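Local coordinates for protein sugar kinase, pfkB family (Thermotoga maritima, PDB 2AJR) that probably transfers phosphate from ATP to a phosphorylated sugar such as fructose 1-phosphate, as a magnesium-binding kinase of the pfkB family, at residues S58-S62 and I89-I93; N20-D24 and M78-L82; V177-V181 and M279-F283; F136-Y140 and E167-L171. All coordinates share one frame; numbering follows the deposited sequence.

Contact 1: residues S58-S62 and I89-I93; sequences SIALS and ISKLI
Ile59 and Ile89 meet through their end methyls, CD1 to CD1 at 3.7 Å. The two side chains cross at about a right angle. In both, CG1 lies beside the backbone N (chi1 -67° in Ile59, -64° in Ile89), and this aims the longer branch at the partner. Ile93 packs beside this pair, toward Ser58. Its CD1 sits against the backbone of Ser58, 3.9 Å from Ser58 O, and also near CG1 of Ile59. Ser62 closes the contact at the end of the segment. Its CB lies 3.8 Å from Ser90 CB, while CD1 of Leu92 approaches Ser62 O. The two serine hydroxyls do not pair with each other. Ser62 OG is turned back over its own helix and bonds Ile59 O at 2.6 Å, in the carbonyl plane and on a lone pair. Ser90 OG accepts from Leu92 N at 3.0 Å, which makes an ST turn at the start of the type I turn from Ser90 to Ile93. Ser58 OG bonds Thr16 and Ser68. The contact packs helix 53-63 against the connection from helix 76-89 to strand 93-100, an alpha-to-beta junction of the ribokinase-like fold.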
loop_
_atom_site.group_PDB
_atom_site.type_symbol
_atom_site.label_atom_id
_atom_site.label_comp_id
_atom_site.label_asym_id
_atom_site.label_seq_id
_atom_site.Cartn_x
_atom_site.Cartn_y
_atom_site.Cartn_z
ATOM N N SER A 58 7.159 16.605 14.754
ATOM C CA SER A 58 6.162 17.670 14.806
ATOM C C SER A 58 4.863 17.219 15.461
ATOM O O SER A 58 4.302 17.925 16.293
ATOM C CB SER A 58 5.862 18.212 13.409
ATOM O OG SER A 58 6.933 19.017 12.927
ATOM N N ILE A 59 4.375 16.043 15.087
ATOM C CA ILE A 59 3.153 15.513 15.700
ATOM C C ILE A 59 3.401 15.331 17.207
ATOM O O ILE A 59 2.637 15.840 18.022
ATOM C CB ILE A 59 2.672 14.202 15.004
ATOM C CG1 ILE A 59 2.222 14.516 13.565
ATOM C CG2 ILE A 59 1.529 13.531 15.795
ATOM C CD1 ILE A 59 2.202 13.316 12.613
ATOM N N ALA A 60 4.482 14.641 17.561
ATOM C CA ALA A 60 4.912 14.486 18.960
ATOM C C ALA A 60 4.977 15.818 19.741
ATOM O O ALA A 60 4.402 15.946 20.822
ATOM C CB ALA A 60 6.260 13.796 19.015
ATOM N N LEU A 61 5.679 16.805 19.203
ATOM C CA LEU A 61 5.765 18.097 19.871
ATOM C C LEU A 61 4.381 18.751 20.064
ATOM O O LEU A 61 4.121 19.364 21.118
ATOM C CB LEU A 61 6.720 19.036 19.129
ATOM C CG LEU A 61 8.195 18.652 19.209
ATOM C CD1 LEU A 61 9.021 19.552 18.297
ATOM C CD2 LEU A 61 8.711 18.705 20.643
ATOM N N SER A 62 3.495 18.598 19.077
ATOM C CA SER A 62 2.143 19.155 19.172
ATOM C C SER A 62 1.366 18.587 20.362
ATOM O O SER A 62 0.720 19.333 21.067
ATOM C CB SER A 62 1.352 18.955 17.875
ATOM O OG SER A 62 0.794 17.661 17.814
ATOM N N ILE A 89 -4.196 17.549 12.325
ATOM C CA ILE A 89 -3.721 17.027 13.609
ATOM C C ILE A 89 -3.601 18.130 14.661
ATOM O O ILE A 89 -3.952 17.900 15.810
ATOM C CB ILE A 89 -2.392 16.282 13.490
ATOM C CG1 ILE A 89 -2.573 15.041 12.621
ATOM C CG2 ILE A 89 -1.866 15.868 14.875
ATOM C CD1 ILE A 89 -1.375 14.157 12.549
ATOM N N SER A 90 -3.127 19.319 14.276
ATOM C CA SER A 90 -2.963 20.427 15.228
ATOM C C SER A 90 -2.719 21.797 14.591
ATOM O O SER A 90 -1.932 21.931 13.657
ATOM C CB SER A 90 -1.793 20.130 16.170
ATOM O OG SER A 90 -1.702 21.107 17.192
ATOM N N LYS A 91 -3.359 22.823 15.145
ATOM C CA LYS A 91 -3.056 24.216 14.794
ATOM C C LYS A 91 -1.577 24.565 15.091
ATOM O O LYS A 91 -1.030 25.539 14.572
ATOM C CB LYS A 91 -3.991 25.178 15.554
ATOM N N LEU A 92 -0.934 23.768 15.935
ATOM C CA LEU A 92 0.437 24.032 16.341
ATOM C C LEU A 92 1.498 23.735 15.272
ATOM O O LEU A 92 2.626 24.227 15.378
ATOM C CB LEU A 92 0.740 23.259 17.629
ATOM C CG LEU A 92 -0.116 23.651 18.840
ATOM C CD1 LEU A 92 0.518 23.121 20.102
ATOM C CD2 LEU A 92 -0.269 25.164 18.935
ATOM N N ILE A 93 1.142 22.949 14.254
ATOM C CA ILE A 93 2.066 22.613 13.176
ATOM C C ILE A 93 1.774 23.510 11.997
ATOM O O ILE A 93 0.642 23.565 11.550
ATOM C CB ILE A 93 1.902 21.164 12.719
ATOM C CG1 ILE A 93 1.996 20.216 13.911
ATOM C CG2 ILE A 93 2.983 20.785 11.694
ATOM C CD1 ILE A 93 1.674 18.798 13.559
#

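Contact 2: residues N20-D24 and M78-L82; sequences NPALD and MGKIL
Leu23 points from its strand toward helix 76-89 and reaches three of its residues. Its CD1 takes the Met78 side, 3.8 Å from Met78 CB and 3.5 Å from Met78 O. The other branch, CD2, faces Ile81 CG2 at 4.0 Å and lies near Leu82 CB. Leu23 crosses both Met78 and Ile81 at about a right angle, and its forked end rests across the helix surface. Met78 is a selenomethionine. Its chain starts toward the strand but bends at chi2 and chi3, and SE still passes 3.8 Å from Leu23 CD1, while the CE methyl turns off elsewhere. Leu82 comes back from the helix side. With CG anti to the backbone N (chi1 -169°), its CD1 reaches the strand backbone, 3.3 Å from Ala22 O, and touches Pro21 CB at 3.9 Å. Leu23 is thus set between the Met78-Ile81 side and the root of Leu82. Strand 22-28 belongs to the small four-stranded sheet, which probably corresponds to the lid of ribokinase-like kinases. Met48 and Met78 of the second subunit pack on Met78 and Ile81, continuing the apolar surface into the dimer. No hydrogen bond joins the two segments. The contact is held by shape and burial of aliphatic groups, and the strand's backbone bonds go instead to its sheet neighbours, such as Arg105 and Asn107.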
loop_
_atom_site.group_PDB
_atom_site.type_symbol
_atom_site.label_atom_id
_atom_site.label_comp_id
_atom_site.label_asym_id
_atom_site.label_seq_id
_atom_site.Cartn_x
_atom_site.Cartn_y
_atom_site.Cartn_z
ATOM N N ASN A 20 12.210 13.251 3.161
ATOM C CA ASN A 20 11.512 12.106 2.572
ATOM C C ASN A 20 10.278 11.693 3.397
ATOM O O ASN A 20 10.256 10.635 4.005
ATOM C CB ASN A 20 12.495 10.943 2.434
ATOM C CG ASN A 20 12.071 9.917 1.364
ATOM O OD1 ASN A 20 11.098 10.117 0.640
ATOM N ND2 ASN A 20 12.820 8.807 1.273
ATOM N N PRO A 21 9.228 12.518 3.392
ATOM C CA PRO A 21 8.034 12.185 4.161
ATOM C C PRO A 21 7.339 10.947 3.661
ATOM O O PRO A 21 7.579 10.523 2.534
ATOM C CB PRO A 21 7.100 13.369 3.896
ATOM C CG PRO A 21 7.965 14.444 3.370
ATOM C CD PRO A 21 9.047 13.761 2.626
ATOM N N ALA A 22 6.448 10.386 4.475
ATOM C CA ALA A 22 5.658 9.243 4.032
ATOM C C ALA A 22 4.258 9.274 4.623
ATOM O O ALA A 22 4.050 9.844 5.680
ATOM C CB ALA A 22 6.363 7.951 4.383
ATOM N N LEU A 23 3.301 8.698 3.907
ATOM C CA LEU A 23 2.050 8.257 4.497
ATOM C C LEU A 23 2.250 6.839 5.008
ATOM O O LEU A 23 2.629 5.956 4.257
ATOM C CB LEU A 23 0.936 8.257 3.459
ATOM C CG LEU A 23 0.438 9.648 3.118
ATOM C CD1 LEU A 23 -0.335 9.625 1.818
ATOM C CD2 LEU A 23 -0.417 10.154 4.261
ATOM N N ASP A 24 2.013 6.624 6.289
ATOM C CA ASP A 24 2.161 5.314 6.882
ATOM C C ASP A 24 0.810 4.639 6.841
ATOM O O ASP A 24 -0.162 5.154 7.398
ATOM C CB ASP A 24 2.636 5.422 8.333
ATOM C CG ASP A 24 4.121 5.651 8.447
ATOM O OD1 ASP A 24 4.886 4.965 7.716
ATOM O OD2 ASP A 24 4.528 6.514 9.274
HETATM N N MSE A 78 -0.483 11.659 -2.974
HETATM C CA MSE A 78 -0.107 11.303 -1.626
HETATM C C MSE A 78 0.334 12.555 -0.883
HETATM O O MSE A 78 0.040 12.737 0.308
HETATM C CB MSE A 78 1.024 10.278 -1.647
HETATM C CG MSE A 78 0.674 8.960 -2.345
HETATM SE SE MSE A 78 -0.897 8.067 -1.592
HETATM C CE MSE A 78 -2.298 8.581 -2.818
ATOM N N GLY A 79 1.020 13.439 -1.591
ATOM C CA GLY A 79 1.439 14.683 -0.988
ATOM C C GLY A 79 0.259 15.458 -0.453
ATOM O O GLY A 79 0.307 15.954 0.668
ATOM N N LYS A 80 -0.803 15.554 -1.247
ATOM C CA LYS A 80 -1.977 16.329 -0.853
ATOM C C LYS A 80 -2.613 15.770 0.402
ATOM O O LYS A 80 -2.965 16.517 1.317
ATOM C CB LYS A 80 -3.035 16.373 -1.970
ATOM C CG LYS A 80 -4.391 16.921 -1.497
ATOM C CD LYS A 80 -5.230 17.523 -2.643
ATOM C CE LYS A 80 -6.620 18.021 -2.166
ATOM N NZ LYS A 80 -7.331 17.043 -1.229
ATOM N N ILE A 81 -2.769 14.452 0.435
ATOM C CA ILE A 81 -3.305 13.794 1.598
ATOM C C ILE A 81 -2.432 14.094 2.810
ATOM O O ILE A 81 -2.941 14.440 3.871
ATOM C CB ILE A 81 -3.383 12.270 1.407
ATOM C CG1 ILE A 81 -4.348 11.913 0.279
ATOM C CG2 ILE A 81 -3.832 11.583 2.709
ATOM C CD1 ILE A 81 -4.208 10.447 -0.158
ATOM N N LEU A 82 -1.117 13.971 2.659
ATOM C CA LEU A 82 -0.206 14.174 3.802
ATOM C C LEU A 82 -0.395 15.553 4.416
ATOM O O LEU A 82 -0.562 15.672 5.629
ATOM C CB LEU A 82 1.263 13.987 3.390
ATOM C CG LEU A 82 2.311 13.900 4.500
ATOM C CD1 LEU A 82 3.277 12.734 4.248
ATOM C CD2 LEU A 82 3.081 15.188 4.658
#

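Contact 3: residues V177-V181 and M279-F283; sequences VFVFV and MVYYF
Phe283 N donates to Met279 O at 2.9 Å, a helical backbone bond that joins two of the residues facing the strand. No polar bond crosses between the segments, and aromatic rings carry the contact. Phe178 and Phe283 reach for each other from opposite directions and form a face-to-face stack. Their centroids are 4.0 Å apart and their planes differ by 21°. The overlap is offset: Phe283 CZ lies over the rim of the Phe178 ring, 3.5 Å from Phe178 CG. CG is anti to the backbone N in both (chi1 -166° in Phe178, 177° in Phe283), which extends each ring toward the other segment. Phe180 works differently. Val280 CG2 stands over the centre of its ring in a CH-pi contact, 3.8 Å from the centroid and almost on the ring normal. Phe283 CB meets the same ring at its edge, 4.0 Å from Phe180 CZ. Replacing Phe178 by alanine removes the stacked ring and is likely to leave the Phe283 ring without its partner and freer to turn. Met293 of helix 290-304 also covers Phe180. This is helix-on-sheet packing, with segment 279-283 running nearly antiparallel to strand segment 178-181, in the central sheet of the Rossmann-like ribokinase fold.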
loop_
_atom_site.group_PDB
_atom_site.type_symbol
_atom_site.label_atom_id
_atom_site.label_comp_id
_atom_site.label_asym_id
_atom_site.label_seq_id
_atom_site.Cartn_x
_atom_site.Cartn_y
_atom_site.Cartn_z
ATOM N N VAL A 177 21.596 28.346 15.713
ATOM C CA VAL A 177 20.440 27.502 15.949
ATOM C C VAL A 177 20.897 26.123 16.443
ATOM O O VAL A 177 21.797 25.491 15.882
ATOM C CB VAL A 177 19.571 27.377 14.710
ATOM C CG1 VAL A 177 18.401 26.456 14.980
ATOM C CG2 VAL A 177 19.080 28.759 14.286
ATOM N N PHE A 178 20.269 25.675 17.520
ATOM C CA PHE A 178 20.609 24.415 18.155
ATOM C C PHE A 178 20.094 23.284 17.263
ATOM O O PHE A 178 18.972 23.362 16.750
ATOM C CB PHE A 178 19.946 24.377 19.530
ATOM C CG PHE A 178 20.457 23.307 20.424
ATOM C CD1 PHE A 178 19.860 22.060 20.437
ATOM C CD2 PHE A 178 21.498 23.558 21.289
ATOM C CE1 PHE A 178 20.315 21.075 21.278
ATOM C CE2 PHE A 178 21.959 22.578 22.132
ATOM C CZ PHE A 178 21.372 21.332 22.126
ATOM N N VAL A 179 20.909 22.254 17.060
ATOM C CA VAL A 179 20.607 21.221 16.064
ATOM C C VAL A 179 20.518 19.826 16.659
ATOM O O VAL A 179 21.448 19.390 17.319
ATOM C CB VAL A 179 21.706 21.158 14.968
ATOM C CG1 VAL A 179 21.582 19.856 14.169
ATOM C CG2 VAL A 179 21.660 22.390 14.062
ATOM N N PHE A 180 19.404 19.141 16.391
ATOM C CA PHE A 180 19.227 17.695 16.672
ATOM C C PHE A 180 19.268 16.931 15.350
ATOM O O PHE A 180 18.572 17.327 14.408
ATOM C CB PHE A 180 17.846 17.414 17.271
ATOM C CG PHE A 180 17.596 18.053 18.600
ATOM C CD1 PHE A 180 17.284 19.406 18.689
ATOM C CD2 PHE A 180 17.617 17.292 19.767
ATOM C CE1 PHE A 180 17.022 20.000 19.927
ATOM C CE2 PHE A 180 17.348 17.879 21.007
ATOM C CZ PHE A 180 17.054 19.238 21.084
ATOM N N VAL A 181 20.029 15.836 15.270
ATOM C CA VAL A 181 19.980 14.980 14.080
ATOM C C VAL A 181 19.741 13.519 14.431
ATOM O O VAL A 181 20.368 12.994 15.343
ATOM C CB VAL A 181 21.274 15.077 13.252
ATOM C CG1 VAL A 181 21.265 14.029 12.158
ATOM C CG2 VAL A 181 21.433 16.466 12.658
HETATM N N MSE A 279 13.251 14.902 23.826
HETATM C CA MSE A 279 14.468 15.671 24.009
HETATM C C MSE A 279 14.276 17.118 23.598
HETATM O O MSE A 279 14.698 18.019 24.318
HETATM C CB MSE A 279 15.626 15.061 23.226
HETATM C CG MSE A 279 16.093 13.758 23.795
HETATM SE SE MSE A 279 17.764 13.122 22.998
HETATM C CE MSE A 279 19.038 13.636 24.414
ATOM N N VAL A 280 13.642 17.342 22.451
ATOM C CA VAL A 280 13.400 18.711 22.005
ATOM C C VAL A 280 12.583 19.452 23.067
ATOM O O VAL A 280 12.975 20.531 23.504
ATOM C CB VAL A 280 12.712 18.788 20.615
ATOM C CG1 VAL A 280 12.529 20.246 20.198
ATOM C CG2 VAL A 280 13.541 18.062 19.587
ATOM N N TYR A 281 11.487 18.844 23.513
ATOM C CA TYR A 281 10.641 19.415 24.570
ATOM C C TYR A 281 11.423 19.742 25.845
ATOM O O TYR A 281 11.208 20.794 26.448
ATOM C CB TYR A 281 9.493 18.461 24.912
ATOM C CG TYR A 281 8.617 18.897 26.069
ATOM C CD1 TYR A 281 7.513 19.710 25.859
ATOM C CD2 TYR A 281 8.878 18.479 27.374
ATOM C CE1 TYR A 281 6.693 20.117 26.914
ATOM C CE2 TYR A 281 8.052 18.877 28.441
ATOM C CZ TYR A 281 6.967 19.696 28.195
ATOM O OH TYR A 281 6.148 20.103 29.214
ATOM N N TYR A 282 12.303 18.843 26.263
ATOM C CA TYR A 282 13.035 19.043 27.507
ATOM C C TYR A 282 13.975 20.219 27.361
ATOM O O TYR A 282 14.093 21.045 28.267
ATOM C CB TYR A 282 13.851 17.802 27.907
ATOM C CG TYR A 282 14.422 17.903 29.313
ATOM C CD1 TYR A 282 15.560 18.659 29.586
ATOM C CD2 TYR A 282 13.802 17.255 30.375
ATOM C CE1 TYR A 282 16.061 18.767 30.893
ATOM C CE2 TYR A 282 14.295 17.350 31.679
ATOM C CZ TYR A 282 15.418 18.102 31.935
ATOM O OH TYR A 282 15.879 18.162 33.234
ATOM N N PHE A 283 14.673 20.258 26.231
ATOM C CA PHE A 283 15.562 21.363 25.913
ATOM C C PHE A 283 14.794 22.682 25.982
ATOM O O PHE A 283 15.171 23.581 26.740
ATOM C CB PHE A 283 16.178 21.165 24.529
ATOM C CG PHE A 283 17.059 22.293 24.092
ATOM C CD1 PHE A 283 18.231 22.565 24.761
ATOM C CD2 PHE A 283 16.720 23.073 23.004
ATOM C CE1 PHE A 283 19.045 23.595 24.361
ATOM C CE2 PHE A 283 17.532 24.103 22.603
ATOM C CZ PHE A 283 18.697 24.363 23.282
#

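Contact 4: residues F136-Y140 and E167-L171; sequences FLRRY and ELVRL
Two helices that lie side by side on one face of the large sheet, 130-144 and 164-174, meet through Tyr140 and Leu168. The axes of the two short segments approach to 11.3 Å and run nearly the same way, at 23°. Tyr140 OH donates to the backbone O of Leu168 at 2.6 Å. The hydroxyl approaches from above the carbonyl plane, 42° out of it, and so does not follow a lone pair. The same leucine also uses its side chain. Leu168 CD2 stands over the centre of the Tyr140 ring, 3.4 Å from the centroid and close to the ring normal, a close CH-pi contact. The ring is therefore held in two ways by one residue, at its hydroxyl and on one face. Leu171 CB adds to this at the ring edge, 3.9 Å from Tyr140 CE2. Helix 164-174 is the crossover of a beta-alpha-beta unit between the parallel strands 149-153 and 178-182, and Tyr140 also packs on Val150 and Ile152 of the first of these. A phenylalanine in place of Tyr140 would lack the hydroxyl and would probably leave the Leu168 carbonyl without this side-chain bond. Leu168 CD2 has further neighbours on helix 130-144. It meets the edge of the Phe136 ring at CE2, 3.7 Å away, and Leu137 CD2 at 4.0 Å. Phe136, with CG anti to its own N (chi1 175°), reaches toward the sheet, where it touches Val17 and meets the ring of Phe73.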
loop_
_atom_site.group_PDB
_atom_site.type_symbol
_atom_site.label_atom_id
_atom_site.label_comp_id
_atom_site.label_asym_id
_atom_site.label_seq_id
_atom_site.Cartn_x
_atom_site.Cartn_y
_atom_site.Cartn_z
ATOM N N PHE A 136 14.280 24.507 -1.838
ATOM C CA PHE A 136 14.276 24.071 -0.453
ATOM C C PHE A 136 15.326 24.800 0.394
ATOM O O PHE A 136 15.026 25.240 1.508
ATOM C CB PHE A 136 14.479 22.555 -0.320
ATOM C CG PHE A 136 14.594 22.121 1.102
ATOM C CD1 PHE A 136 13.458 21.885 1.860
ATOM C CD2 PHE A 136 15.829 22.025 1.712
ATOM C CE1 PHE A 136 13.544 21.521 3.199
ATOM C CE2 PHE A 136 15.923 21.664 3.057
ATOM C CZ PHE A 136 14.773 21.420 3.801
ATOM N N LEU A 137 16.553 24.906 -0.102
ATOM C CA LEU A 137 17.634 25.505 0.710
ATOM C C LEU A 137 17.332 26.962 1.002
ATOM O O LEU A 137 17.603 27.467 2.084
ATOM C CB LEU A 137 18.998 25.395 0.010
ATOM C CG LEU A 137 19.566 23.980 -0.119
ATOM C CD1 LEU A 137 20.803 23.934 -1.051
ATOM C CD2 LEU A 137 19.868 23.438 1.270
ATOM N N ARG A 138 16.739 27.610 0.016
ATOM C CA ARG A 138 16.378 29.009 0.085
ATOM C C ARG A 138 15.299 29.239 1.161
ATOM O O ARG A 138 15.376 30.205 1.924
ATOM C CB ARG A 138 15.911 29.438 -1.305
ATOM C CG ARG A 138 16.142 30.883 -1.676
ATOM C CD ARG A 138 15.043 31.769 -1.151
ATOM N NE ARG A 138 14.489 32.602 -2.209
ATOM C CZ ARG A 138 13.524 32.233 -3.049
ATOM N NH1 ARG A 138 12.969 31.029 -3.000
ATOM N NH2 ARG A 138 13.112 33.082 -3.963
ATOM N N ARG A 139 14.314 28.349 1.239
ATOM C CA ARG A 139 13.278 28.427 2.283
ATOM C C ARG A 139 13.809 28.038 3.646
ATOM O O ARG A 139 13.371 28.572 4.670
ATOM C CB ARG A 139 12.137 27.473 1.989
ATOM C CG ARG A 139 11.236 27.886 0.900
ATOM C CD ARG A 139 9.943 27.099 1.010
ATOM N NE ARG A 139 9.009 27.492 -0.032
ATOM C CZ ARG A 139 7.986 26.762 -0.447
ATOM N NH1 ARG A 139 7.725 25.579 0.091
ATOM N NH2 ARG A 139 7.219 27.222 -1.415
ATOM N N TYR A 140 14.699 27.053 3.657
ATOM C CA TYR A 140 15.329 26.598 4.894
ATOM C C TYR A 140 16.050 27.770 5.579
ATOM O O TYR A 140 15.842 28.014 6.767
ATOM C CB TYR A 140 16.297 25.439 4.612
ATOM C CG TYR A 140 17.036 24.923 5.830
ATOM C CD1 TYR A 140 16.406 24.116 6.767
ATOM C CD2 TYR A 140 18.372 25.249 6.043
ATOM C CE1 TYR A 140 17.091 23.643 7.894
ATOM C CE2 TYR A 140 19.061 24.783 7.160
ATOM C CZ TYR A 140 18.422 23.978 8.079
ATOM O OH TYR A 140 19.129 23.527 9.178
ATOM N N GLU A 167 25.131 20.608 4.694
ATOM C CA GLU A 167 24.835 22.021 4.461
ATOM C C GLU A 167 23.766 22.483 5.439
ATOM O O GLU A 167 23.839 23.589 5.947
ATOM C CB GLU A 167 24.413 22.299 3.008
ATOM C CG GLU A 167 24.498 23.774 2.588
ATOM N N LEU A 168 22.797 21.622 5.724
ATOM C CA LEU A 168 21.680 21.983 6.599
ATOM C C LEU A 168 22.116 22.230 8.030
ATOM O O LEU A 168 21.617 23.152 8.682
ATOM C CB LEU A 168 20.609 20.888 6.595
ATOM C CG LEU A 168 19.860 20.779 5.268
ATOM C CD1 LEU A 168 18.947 19.570 5.272
ATOM C CD2 LEU A 168 19.092 22.061 4.983
ATOM N N VAL A 169 23.021 21.387 8.522
ATOM C CA VAL A 169 23.577 21.548 9.866
ATOM C C VAL A 169 24.423 22.813 9.911
ATOM O O VAL A 169 24.394 23.573 10.883
ATOM C CB VAL A 169 24.448 20.332 10.262
ATOM C CG1 VAL A 169 25.272 20.627 11.514
ATOM C CG2 VAL A 169 23.580 19.081 10.447
ATOM N N ARG A 170 25.169 23.031 8.835
ATOM C CA ARG A 170 26.113 24.126 8.768
ATOM C C ARG A 170 25.378 25.460 8.805
ATOM O O ARG A 170 25.699 26.340 9.597
ATOM C CB ARG A 170 26.959 24.004 7.497
ATOM C CG ARG A 170 28.298 24.735 7.570
ATOM C CD ARG A 170 28.787 25.093 6.177
ATOM N NE ARG A 170 27.909 26.098 5.580
ATOM C CZ ARG A 170 27.896 26.439 4.296
ATOM N NH1 ARG A 170 28.720 25.861 3.427
ATOM N NH2 ARG A 170 27.048 27.369 3.874
ATOM N N LEU A 171 24.387 25.598 7.936
ATOM C CA LEU A 171 23.567 26.794 7.901
ATOM C C LEU A 171 22.932 27.066 9.266
ATOM O O LEU A 171 22.970 28.200 9.752
ATOM C CB LEU A 171 22.488 26.644 6.833
ATOM C CG LEU A 171 22.995 26.649 5.388
ATOM C CD1 LEU A 171 21.996 25.963 4.451
ATOM C CD2 LEU A 171 23.260 28.074 4.951
#

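Contacts 2, 3 and 4 are buried, while contact 1 is only partly so. Contact 2 ties helix 76-89 to the small sheet near the subunit interface, and contact 1 ties the connection after that helix to helix 53-63. Contacts 3 and 4 lie on opposite faces of the large sheet. They touch where Val179 and Val181 pack on Val169, away from the phenylalanines of strand 178-182. Contact 1 meets contact 3 through Leu61 on Val280 and Tyr281. Aliphatic groups make up contact 2, contact 1 mixes isoleucines with serines, and aromatic rings dominate contact 3. Contact 4 alone has a hydrogen bond between its segments.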